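Local coordinates for iron-regulated outer membrane protein (Neisseria meningitidis, PDB 4B7O) that probably carries iron across the bacterial outer membrane as a TonB-dependent transporter, at residues T257-G260 against R265-L268; S510-D515 against D564-P569; P621-S626 against L669-K674. One frame throughout, in Å; residues are numbered along the deposited sequence.

Contact 1. Residues T257-G260 against R265-L268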
ATOM      1  N   THR A 257      10.084 -14.540  21.625  1.00 37.00           N
ATOM      2  CA  THR A 257      10.577 -14.707  22.973  1.00 45.34           C
ATOM      3  C   THR A 257      10.973 -13.392  23.592  1.00 41.89           C
ATOM      4  O   THR A 257      11.470 -12.466  22.927  1.00 39.42           O
ATOM      5  CB  THR A 257      11.712 -15.798  23.069  1.00 50.89           C
ATOM      6  OG1 THR A 257      12.344 -15.772  24.367  1.00 57.70           O
ATOM      7  CG2 THR A 257      12.758 -15.650  21.935  1.00 47.34           C
ATOM      8  N   THR A 258      10.720 -13.326  24.884  1.00 45.67           N
ATOM      9  CA  THR A 258      11.176 -12.195  25.662  1.00 49.70           C
ATOM     10  C   THR A 258      12.087 -12.666  26.730  1.00 47.90           C
ATOM     11  O   THR A 258      11.807 -13.641  27.401  1.00 59.56           O
ATOM     12  CB  THR A 258      10.004 -11.497  26.352  1.00 51.86           C
ATOM     13  OG1 THR A 258       8.988 -11.213  25.382  1.00 51.24           O
ATOM     14  CG2 THR A 258      10.485 -10.200  26.981  1.00 50.18           C
ATOM     15  N   PHE A 259      13.180 -11.963  26.920  1.00 51.78           N
ATOM     16  CA  PHE A 259      14.103 -12.329  27.981  1.00 49.71           C
ATOM     17  C   PHE A 259      14.761 -11.085  28.521  1.00 54.61           C
ATOM     18  O   PHE A 259      14.369  -9.967  28.188  1.00 60.12           O
ATOM     19  CB  PHE A 259      15.185 -13.206  27.398  1.00 43.72           C
ATOM     20  CG  PHE A 259      15.874 -12.605  26.189  1.00 38.94           C
ATOM     21  CD1 PHE A 259      15.258 -12.652  24.926  1.00 40.12           C
ATOM     22  CD2 PHE A 259      17.130 -12.000  26.302  1.00 38.23           C
ATOM     23  CE1 PHE A 259      15.863 -12.097  23.827  1.00 35.88           C
ATOM     24  CE2 PHE A 259      17.741 -11.429  25.198  1.00 37.65           C
ATOM     25  CZ  PHE A 259      17.114 -11.489  23.966  1.00 38.60           C
ATOM     26  N   GLY A 260      15.812 -11.286  29.311  1.00 54.91           N
ATOM     27  CA  GLY A 260      16.545 -10.179  29.890  1.00 56.84           C
ATOM     28  C   GLY A 260      15.596  -9.466  30.813  1.00 59.17           C
ATOM     29  O   GLY A 260      15.537  -8.229  30.835  1.00 65.63           O
ATOM     30  N   ARG A 265      13.166  -8.557  23.252  1.00 46.28           N
ATOM     31  CA  ARG A 265      12.206  -9.376  22.567  1.00 49.65           C
ATOM     32  C   ARG A 265      12.737  -9.737  21.183  1.00 43.48           C
ATOM     33  O   ARG A 265      13.300  -8.881  20.516  1.00 42.28           O
ATOM     34  CB  ARG A 265      10.895  -8.610  22.495  1.00 50.62           C
ATOM     35  CG  ARG A 265       9.732  -9.455  22.054  1.00 55.72           C
ATOM     36  CD  ARG A 265       8.570  -8.563  21.648  1.00 49.66           C
ATOM     37  NE  ARG A 265       7.489  -9.319  21.025  1.00 50.02           N
ATOM     38  CZ  ARG A 265       7.120 -10.567  21.352  1.00 50.06           C
ATOM     39  NH1 ARG A 265       7.726 -11.261  22.310  1.00 48.24           N
ATOM     40  NH2 ARG A 265       6.115 -11.135  20.712  1.00 47.40           N
ATOM     41  N   ILE A 266      12.591 -11.003  20.800  1.00 39.39           N
ATOM     42  CA  ILE A 266      12.942 -11.483  19.463  1.00 39.22           C
ATOM     43  C   ILE A 266      11.704 -12.170  18.892  1.00 38.03           C
ATOM     44  O   ILE A 266      11.035 -12.986  19.549  1.00 39.21           O
ATOM     45  CB  ILE A 266      14.077 -12.552  19.516  1.00 41.91           C
ATOM     46  CG1 ILE A 266      15.227 -12.044  20.329  1.00 48.54           C
ATOM     47  CG2 ILE A 266      14.705 -12.804  18.154  1.00 36.22           C
ATOM     48  CD1 ILE A 266      16.155 -11.219  19.468  1.00 48.47           C
ATOM     49  N   VAL A 267      11.405 -11.844  17.657  1.00 35.33           N
ATOM     50  CA  VAL A 267      10.269 -12.414  16.975  1.00 36.71           C
ATOM     51  C   VAL A 267      10.738 -12.850  15.608  1.00 38.84           C
ATOM     52  O   VAL A 267      11.354 -12.044  14.822  1.00 35.11           O
ATOM     53  CB  VAL A 267       9.208 -11.329  16.728  1.00 37.81           C
ATOM     54  CG1 VAL A 267       8.056 -11.924  15.959  1.00 33.59           C
ATOM     55  CG2 VAL A 267       8.735 -10.709  18.043  1.00 36.17           C
ATOM     56  N   LEU A 268      10.442 -14.116  15.316  1.00 36.63           N
ATOM     57  CA  LEU A 268      10.736 -14.657  14.015  1.00 34.72           C
ATOM     58  C   LEU A 268       9.447 -15.002  13.331  1.00 36.03           C
ATOM     59  O   LEU A 268       8.575 -15.694  13.896  1.00 38.17           O
ATOM     60  CB  LEU A 268      11.555 -15.934  14.155  1.00 39.21           C
ATOM     61  CG  LEU A 268      11.870 -16.556  12.794  1.00 38.70           C
ATOM     62  CD1 LEU A 268      12.781 -15.636  12.024  1.00 35.07           C
ATOM     63  CD2 LEU A 268      12.597 -17.865  12.991  1.00 48.24           C
TER

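Contact 2. Residues S510-D515 against D564-P569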
ATOM      1  N   SER A 510      14.785   6.445  -4.870  1.00 40.90           N
ATOM      2  CA  SER A 510      15.539   5.892  -6.018  1.00 39.10           C
ATOM      3  C   SER A 510      14.677   5.359  -7.119  1.00 36.84           C
ATOM      4  O   SER A 510      13.578   4.879  -6.874  1.00 39.47           O
ATOM      5  CB  SER A 510      16.394   4.715  -5.530  1.00 52.20           C
ATOM      6  OG  SER A 510      15.628   3.759  -4.798  1.00 45.32           O
ATOM      7  N   PRO A 511      15.165   5.428  -8.364  1.00 41.41           N
ATOM      8  CA  PRO A 511      14.374   5.003  -9.536  1.00 37.69           C
ATOM      9  C   PRO A 511      13.906   3.593  -9.321  1.00 38.61           C
ATOM     10  O   PRO A 511      14.654   2.801  -8.757  1.00 37.67           O
ATOM     11  CB  PRO A 511      15.399   4.979 -10.659  1.00 38.05           C
ATOM     12  CG  PRO A 511      16.612   5.695 -10.159  1.00 34.78           C
ATOM     13  CD  PRO A 511      16.403   6.117  -8.756  1.00 38.80           C
ATOM     14  N   ARG A 512      12.685   3.277  -9.713  1.00 41.17           N
ATOM     15  CA  ARG A 512      12.232   1.881  -9.634  1.00 44.82           C
ATOM     16  C   ARG A 512      12.759   1.075 -10.807  1.00 43.24           C
ATOM     17  O   ARG A 512      12.840   1.579 -11.925  1.00 45.40           O
ATOM     18  CB  ARG A 512      10.723   1.772  -9.607  1.00 43.06           C
ATOM     19  CG  ARG A 512      10.030   2.958  -8.960  1.00 51.90           C
ATOM     20  CD  ARG A 512      10.394   3.261  -7.504  1.00 49.08           C
ATOM     21  NE  ARG A 512       9.549   4.414  -7.104  1.00 51.76           N
ATOM     22  CZ  ARG A 512       9.798   5.707  -7.372  1.00 56.41           C
ATOM     23  NH1 ARG A 512      10.932   6.112  -7.962  1.00 55.15           N
ATOM     24  NH2 ARG A 512       8.913   6.623  -7.005  1.00 56.56           N
ATOM     25  N   LEU A 513      13.142  -0.167 -10.550  1.00 41.77           N
ATOM     26  CA  LEU A 513      13.452  -1.110 -11.644  1.00 40.90           C
ATOM     27  C   LEU A 513      12.221  -1.297 -12.518  1.00 40.78           C
ATOM     28  O   LEU A 513      11.098  -1.211 -12.055  1.00 42.40           O
ATOM     29  CB  LEU A 513      13.898  -2.444 -11.069  1.00 34.37           C
ATOM     30  CG  LEU A 513      15.033  -2.376 -10.036  1.00 36.12           C
ATOM     31  CD1 LEU A 513      15.115  -3.608  -9.153  1.00 33.05           C
ATOM     32  CD2 LEU A 513      16.395  -2.120 -10.679  1.00 41.47           C
ATOM     33  N   TYR A 514      12.435  -1.503 -13.802  1.00 38.42           N
ATOM     34  CA  TYR A 514      11.327  -1.710 -14.782  1.00 42.03           C
ATOM     35  C   TYR A 514      10.474  -2.951 -14.438  1.00 36.52           C
ATOM     36  O   TYR A 514      10.875  -3.777 -13.596  1.00 37.25           O
ATOM     37  CB  TYR A 514      11.950  -1.830 -16.193  1.00 42.08           C
ATOM     38  CG  TYR A 514      11.044  -1.645 -17.390  1.00 48.24           C
ATOM     39  CD1 TYR A 514      10.474  -0.394 -17.702  1.00 43.40           C
ATOM     40  CD2 TYR A 514      10.796  -2.729 -18.268  1.00 43.70           C
ATOM     41  CE1 TYR A 514       9.661  -0.234 -18.836  1.00 39.61           C
ATOM     42  CE2 TYR A 514       9.983  -2.571 -19.373  1.00 39.27           C
ATOM     43  CZ  TYR A 514       9.426  -1.355 -19.664  1.00 42.08           C
ATOM     44  OH  TYR A 514       8.630  -1.287 -20.801  1.00 43.87           O
ATOM     45  N   ASP A 515       9.302  -3.079 -15.037  1.00 38.31           N
ATOM     46  CA  ASP A 515       8.372  -4.185 -14.641  1.00 41.92           C
ATOM     47  C   ASP A 515       9.074  -5.519 -14.640  1.00 41.45           C
ATOM     48  O   ASP A 515       9.798  -5.863 -15.597  1.00 42.17           O
ATOM     49  CB  ASP A 515       7.199  -4.269 -15.612  1.00 47.71           C
ATOM     50  CG  ASP A 515       6.369  -3.013 -15.620  1.00 52.38           C
ATOM     51  OD1 ASP A 515       6.789  -2.077 -14.882  1.00 55.72           O
ATOM     52  OD2 ASP A 515       5.323  -2.967 -16.344  1.00 44.21           O
ATOM     53  N   ASP A 564      12.822  15.980 -10.145  1.00 42.14           N
ATOM     54  CA  ASP A 564      13.420  14.866 -10.823  1.00 45.02           C
ATOM     55  C   ASP A 564      12.548  13.608 -10.856  1.00 42.75           C
ATOM     56  O   ASP A 564      13.033  12.522 -10.632  1.00 42.81           O
ATOM     57  CB  ASP A 564      14.763  14.567 -10.187  1.00 47.35           C
ATOM     58  CG  ASP A 564      15.818  15.629 -10.506  1.00 51.09           C
ATOM     59  OD1 ASP A 564      15.695  16.330 -11.561  1.00 47.44           O
ATOM     60  OD2 ASP A 564      16.774  15.730  -9.684  1.00 47.23           O
ATOM     61  N   ALA A 565      11.262  13.763 -11.119  1.00 42.24           N
ATOM     62  CA  ALA A 565      10.367  12.600 -11.213  1.00 42.37           C
ATOM     63  C   ALA A 565      10.809  11.703 -12.351  1.00 43.31           C
ATOM     64  O   ALA A 565      11.242  12.200 -13.399  1.00 46.78           O
ATOM     65  CB  ALA A 565       8.952  13.071 -11.465  1.00 31.38           C
ATOM     66  N   LEU A 566      10.674  10.395 -12.171  1.00 43.93           N
ATOM     67  CA  LEU A 566      10.933   9.442 -13.268  1.00 44.41           C
ATOM     68  C   LEU A 566       9.691   8.694 -13.671  1.00 49.23           C
ATOM     69  O   LEU A 566       8.905   8.210 -12.833  1.00 46.31           O
ATOM     70  CB  LEU A 566      12.010   8.426 -12.919  1.00 44.12           C
ATOM     71  CG  LEU A 566      13.271   8.904 -12.220  1.00 46.80           C
ATOM     72  CD1 LEU A 566      13.091   8.701 -10.749  1.00 42.68           C
ATOM     73  CD2 LEU A 566      14.426   8.051 -12.659  1.00 47.34           C
ATOM     74  N   ALA A 567       9.516   8.559 -14.968  1.00 49.56           N
ATOM     75  CA  ALA A 567       8.424   7.747 -15.418  1.00 54.61           C
ATOM     76  C   ALA A 567       8.880   6.752 -16.518  1.00 54.85           C
ATOM     77  O   ALA A 567       9.338   5.663 -16.214  1.00 51.28           O
ATOM     78  CB  ALA A 567       7.295   8.641 -15.880  1.00 53.25           C
ATOM     79  N   ASN A 568       8.730   7.134 -17.779  1.00 51.14           N
ATOM     80  CA  ASN A 568       9.196   6.335 -18.904  1.00 55.92           C
ATOM     81  C   ASN A 568      10.707   6.579 -19.158  1.00 59.31           C
ATOM     82  O   ASN A 568      11.298   7.591 -18.696  1.00 56.66           O
ATOM     83  CB  ASN A 568       8.389   6.684 -20.179  1.00 55.45           C
ATOM     84  CG  ASN A 568       6.917   6.321 -20.070  1.00 53.47           C
ATOM     85  OD1 ASN A 568       6.567   5.295 -19.516  1.00 58.11           O
ATOM     86  ND2 ASN A 568       6.053   7.161 -20.610  1.00 57.09           N
ATOM     87  N   PRO A 569      11.344   5.635 -19.877  1.00 58.92           N
ATOM     88  CA  PRO A 569      12.751   5.776 -20.311  1.00 53.45           C
ATOM     89  C   PRO A 569      12.853   6.537 -21.665  1.00 52.70           C
ATOM     90  O   PRO A 569      11.910   6.438 -22.476  1.00 53.84           O
ATOM     91  CB  PRO A 569      13.235   4.308 -20.421  1.00 54.76           C
ATOM     92  CG  PRO A 569      12.046   3.420 -20.055  1.00 59.73           C
ATOM     93  CD  PRO A 569      10.806   4.280 -20.149  1.00 55.22           C
TER

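Contact 3. Residues P621-S626 against L669-K674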
ATOM      1  N   PRO A 621      11.867  16.942 -23.609  1.00 53.41           N
ATOM      2  CA  PRO A 621      11.377  17.107 -24.975  1.00 55.35           C
ATOM      3  C   PRO A 621      10.354  16.054 -25.417  1.00 57.45           C
ATOM      4  O   PRO A 621       9.261  16.438 -25.844  1.00 55.71           O
ATOM      5  CB  PRO A 621      12.660  17.062 -25.858  1.00 55.39           C
ATOM      6  CG  PRO A 621      13.819  17.247 -24.928  1.00 51.86           C
ATOM      7  CD  PRO A 621      13.313  17.239 -23.495  1.00 58.94           C
ATOM      8  N   LYS A 622      10.683  14.755 -25.317  1.00 58.65           N
ATOM      9  CA  LYS A 622       9.723  13.699 -25.724  1.00 60.43           C
ATOM     10  C   LYS A 622       9.001  13.273 -24.448  1.00 65.96           C
ATOM     11  O   LYS A 622       9.442  12.349 -23.783  1.00 72.66           O
ATOM     12  CB  LYS A 622      10.454  12.491 -26.345  1.00 61.85           C
ATOM     13  CG  LYS A 622      11.531  12.805 -27.388  1.00 66.16           C
ATOM     14  CD  LYS A 622      10.924  13.432 -28.651  1.00 75.37           C
ATOM     15  CE  LYS A 622      11.925  13.463 -29.804  1.00 71.87           C
ATOM     16  NZ  LYS A 622      11.374  14.284 -30.909  1.00 73.10           N
ATOM     17  N   LYS A 623       7.913  13.958 -24.104  1.00 61.62           N
ATOM     18  CA  LYS A 623       7.406  14.027 -22.720  1.00 54.54           C
ATOM     19  C   LYS A 623       7.242  12.669 -22.070  1.00 54.16           C
ATOM     20  O   LYS A 623       6.299  11.935 -22.389  1.00 52.18           O
ATOM     21  CB  LYS A 623       6.052  14.724 -22.731  1.00 58.71           C
ATOM     22  CG  LYS A 623       6.099  16.136 -23.286  1.00 58.60           C
ATOM     23  CD  LYS A 623       4.696  16.628 -23.540  1.00 60.87           C
ATOM     24  CE  LYS A 623       4.371  16.599 -25.021  1.00 63.10           C
ATOM     25  NZ  LYS A 623       2.902  16.722 -25.223  1.00 65.88           N
ATOM     26  N   LEU A 624       8.160  12.328 -21.165  1.00 50.27           N
ATOM     27  CA  LEU A 624       8.234  10.971 -20.675  1.00 44.63           C
ATOM     28  C   LEU A 624       7.444  10.721 -19.423  1.00 51.96           C
ATOM     29  O   LEU A 624       7.587   9.618 -18.871  1.00 53.36           O
ATOM     30  CB  LEU A 624       9.661  10.548 -20.414  1.00 47.54           C
ATOM     31  CG  LEU A 624      10.599  10.688 -21.608  1.00 51.15           C
ATOM     32  CD1 LEU A 624      12.028  10.871 -21.100  1.00 46.07           C
ATOM     33  CD2 LEU A 624      10.439   9.545 -22.619  1.00 45.53           C
ATOM     34  N   LEU A 625       6.651  11.710 -18.953  1.00 48.11           N
ATOM     35  CA  LEU A 625       5.819  11.497 -17.751  1.00 47.89           C
ATOM     36  C   LEU A 625       4.537  10.709 -18.063  1.00 44.50           C
ATOM     37  O   LEU A 625       3.913  10.923 -19.095  1.00 49.97           O
ATOM     38  CB  LEU A 625       5.508  12.817 -16.997  1.00 41.59           C
ATOM     39  CG  LEU A 625       6.655  13.344 -16.131  1.00 41.20           C
ATOM     40  CD1 LEU A 625       6.212  14.366 -15.110  1.00 41.03           C
ATOM     41  CD2 LEU A 625       7.388  12.255 -15.405  1.00 43.02           C
ATOM     42  N   SER A 626       4.099   9.875 -17.129  1.00 45.33           N
ATOM     43  CA  SER A 626       2.985   8.924 -17.370  1.00 46.03           C
ATOM     44  C   SER A 626       1.681   9.153 -16.587  1.00 42.87           C
ATOM     45  O   SER A 626       1.724   9.450 -15.392  1.00 46.06           O
ATOM     46  CB  SER A 626       3.476   7.511 -17.048  1.00 40.83           C
ATOM     47  OG  SER A 626       2.466   6.554 -17.353  1.00 43.05           O
ATOM     48  N   LEU A 669      -1.440  14.576 -15.629  1.00 44.16           N
ATOM     49  CA  LEU A 669      -0.422  15.230 -16.452  1.00 44.25           C
ATOM     50  C   LEU A 669      -0.835  16.649 -16.836  1.00 47.30           C
ATOM     51  O   LEU A 669      -1.852  16.882 -17.492  1.00 45.45           O
ATOM     52  CB  LEU A 669      -0.067  14.417 -17.721  1.00 43.83           C
ATOM     53  CG  LEU A 669       0.517  13.011 -17.493  1.00 49.27           C
ATOM     54  CD1 LEU A 669       0.571  12.176 -18.769  1.00 40.26           C
ATOM     55  CD2 LEU A 669       1.885  13.118 -16.850  1.00 45.24           C
ATOM     56  N   VAL A 670      -0.000  17.597 -16.447  1.00 51.20           N
ATOM     57  CA  VAL A 670      -0.224  18.976 -16.765  1.00 49.54           C
ATOM     58  C   VAL A 670      -0.232  19.140 -18.291  1.00 49.81           C
ATOM     59  O   VAL A 670      -1.065  19.882 -18.840  1.00 43.42           O
ATOM     60  CB  VAL A 670       0.871  19.838 -16.124  1.00 48.39           C
ATOM     61  CG1 VAL A 670       0.924  21.234 -16.762  1.00 46.80           C
ATOM     62  CG2 VAL A 670       0.617  19.911 -14.637  1.00 48.01           C
ATOM     63  N   ALA A 671       0.703  18.449 -18.948  1.00 48.23           N
ATOM     64  CA  ALA A 671       0.792  18.393 -20.421  1.00 52.57           C
ATOM     65  C   ALA A 671      -0.437  17.696 -21.116  1.00 55.21           C
ATOM     66  O   ALA A 671      -0.658  17.878 -22.315  1.00 59.05           O
ATOM     67  CB  ALA A 671       2.121  17.743 -20.836  1.00 45.92           C
ATOM     68  N   GLY A 672      -1.238  16.937 -20.354  1.00 56.96           N
ATOM     69  CA  GLY A 672      -2.431  16.222 -20.877  1.00 53.88           C
ATOM     70  C   GLY A 672      -2.125  14.744 -21.129  1.00 50.69           C
ATOM     71  O   GLY A 672      -0.983  14.349 -21.348  1.00 52.66           O
ATOM     72  N   GLN A 673      -3.127  13.890 -21.078  1.00 50.02           N
ATOM     73  CA  GLN A 673      -2.859  12.480 -21.344  1.00 47.85           C
ATOM     74  C   GLN A 673      -3.455  12.034 -22.694  1.00 45.83           C
ATOM     75  O   GLN A 673      -4.465  12.571 -23.143  1.00 47.02           O
ATOM     76  CB  GLN A 673      -3.267  11.595 -20.151  1.00 42.97           C
ATOM     77  CG  GLN A 673      -4.624  10.947 -20.237  1.00 45.10           C
ATOM     78  CD  GLN A 673      -5.106  10.421 -18.901  1.00 49.29           C
ATOM     79  OE1 GLN A 673      -4.647  10.864 -17.854  1.00 59.19           O
ATOM     80  NE2 GLN A 673      -6.081   9.515 -18.925  1.00 46.16           N
ATOM     81  N   LYS A 674      -2.800  11.077 -23.353  1.00 52.42           N
ATOM     82  CA  LYS A 674      -3.215  10.664 -24.723  1.00 63.40           C
ATOM     83  C   LYS A 674      -3.680   9.194 -24.887  1.00 67.22           C
ATOM     84  O   LYS A 674      -3.190   8.284 -24.183  1.00 65.76           O
ATOM     85  CB  LYS A 674      -2.151  11.047 -25.776  1.00 54.65           C
ATOM     86  CG  LYS A 674      -0.713  10.990 -25.265  1.00 59.32           C
ATOM     87  CD  LYS A 674       0.328  11.271 -26.359  1.00 64.74           C
ATOM     88  CE  LYS A 674       0.552  12.767 -26.628  1.00 61.48           C
ATOM     89  NZ  LYS A 674      -0.730  13.552 -26.575  1.00 66.26           N
TER

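Contact 1. Residues T257-G260 against R265-L268
Thr-257 and Ile-266 form the hydrogen-bonded pair of this antiparallel hairpin. Thr-257 N reaches Ile-266 O at 2.8 Å, and Ile-266 N returns to Thr-257 O at 2.8 Å, both bonds nearly straight. The same Thr-257 O also takes a CA-H...O contact from Arg-265, with Arg-265 CA 3.2 Å away. One step on, Thr-258 and Arg-265 make a non-hydrogen-bonded pair whose CA atoms stand 4.3 Å apart.

The two faces of the ribbon differ in character. On one, the side chains of Thr-257 and Ile-266 run side by side in the same direction, with Thr-257 CG2 4.1 Å from Ile-266 CB. The Phe-259 ring reaches Ile-266 as well, and Ile-266 CG1 abuts Phe-259 CE1 at 3.6 Å, at the ring edge and in its plane. On the other, Arg-265 stretches out from CB to NE, CG trans to the backbone N (chi1 -168°), and carries its guanidinium past Thr-258. Arg-265 NH1 gives Thr-258 OG1 a weak, bent bond of 3.3 Å (N-H...O 125°), the hydroxyl oxygen lying at the edge of the guanidinium, near its plane. Val-267 CG2 lies over one guanidinium face, set toward the rim.

Further out, Arg-265 NH1 has a salt bridge to Asp-213, while Ile-266 packs on Leu-313 and Tyr-315 of strand 303-320. The hairpin joins strands 246-259 and 264-276 of the barrel wall; its short turn is consistent with a periplasmic one. The two backbone bonds of Thr-257 and Ile-266 hold the strands together here, whereas the arginine probably owes its placement more to Asp-213 than to the threonine hydroxyl.

Contact 2. Residues S510-D515 against D564-P569
Pro-511 and Leu-566 mark the nearest backbone approach, their CA atoms 6.7 Å apart, too wide for strand pairing between the irregular 510-515 and the weakly bonded strand at about 565-567. Side chains close the distance. Leu-566 projects toward the loop and sends both methyls against the proline: Leu-566 CD2 lies 3.8 Å from Pro-511 CB and 4.1 Å from Pro-511 CG, while Leu-566 CD1 comes within 4.1 Å of Pro-511 CA. The leucine thus meets the proline across the ring's CB-CG side and its alpha carbon, at a slant. With CG trans to the carbonyl carbon (chi1 -44°), the fork of methyls faces the proline.

Arg-512 borders the same leucine. Its chain is folded about the CB-CG bond (chi2 -59°), and Arg-512 NH1 returns to Ser-510 O in a weak bond of 3.1 Å, bent at the hydrogen (125°). Leu-566 CD1 sits 4.4 Å from Arg-512 NH1, at the edge of the guanidinium and near its plane.

In the TonB-dependent receptor fold, long loops link the barrel strands at the extracellular side, and 510-515 probably belongs to such a connection, leaving strand 498-509, while the chain of strand 551-567 turns a corner at Asn-568. Glu-535 bridges the two segments: OE1 forms a salt bridge with Arg-512 NH2, and OE2 accepts the backbone N-H of Leu-566. Arg-512 NH2 also bonds to the carbonyl of Asn-115 of the plug domain, so this arginine connects barrel and plug. Pro-511 also packs on Phe-469 of strand 458-472.

Contact 3. Residues P621-S626 against L669-K674
Leu-669 packs against Leu-625 and Ser-626, and its side chain can be followed outward from the backbone. CB leads toward the other loop, and Leu-669 CG comes to 4.1 Å from Ser-626 C. There the chain forks. Leu-669 CD1, trans to CA (chi2 168°), ends 3.6 Å from Leu-625 O and 3.9 Å from Ser-626 C, so this methyl lies against backbone. Leu-669 CD2 turns to the side chain of Leu-625 and meets Leu-625 CB at 3.6 Å. Both methyls lie near Leu-625 O, and the second thus touches backbone and side chain alike.

A second, looser contact lies nearer the solvent, where Lys-623 CD touches Ala-671 CB at 3.9 Å. The lysine chain bends at its third torsion (chi3 -104°), and a methylene rather than the ammonium does the touching. Lys-623 NZ and Lys-674 NZ lie 5.0 Å apart, like charges that may mildly disfavour each other.

The segment 669-674 is shaped by a type I beta turn from Leu-669 to Gly-672, closed by the bond from Gly-672 N to Leu-669 O at 2.9 Å. Ser-667 OG accepts the N-H of Leu-669 and also bonds to Gln-673 OE1.

Both loops connect barrel strands, probably on the extracellular side: 621-626 lies between strands 603-618 and 638-647, whereas the loop holding 669-674 runs from strand 652-665 to strand 684-697. Leu-669 touches Phe-616 and Ala-671 touches Asp-618, both of strand 603-618, while Leu-624 rests on Val-582 and Ala-584 of strand 578-600.

From the N terminus, past the plug, the chain first closes contact 1, a tight hairpin with four residues between its segments. Contact 2 then closes a span of 48 residues, bringing the start of a long loop against the end of strand 551-567, and contact 3 a span of 42, joining two loops further along. The three follow in series; none nests or crosses. Contacts 2 and 3 adjoin: Asn-568 N lies 2.9 Å from Leu-624 O, a probable hydrogen bond that ties the corner after strand 551-567 to the loop 621-626. Contact 1 lies far away, its centre about 51 Å from that of contact 3 and on the opposite side of the chain's centre.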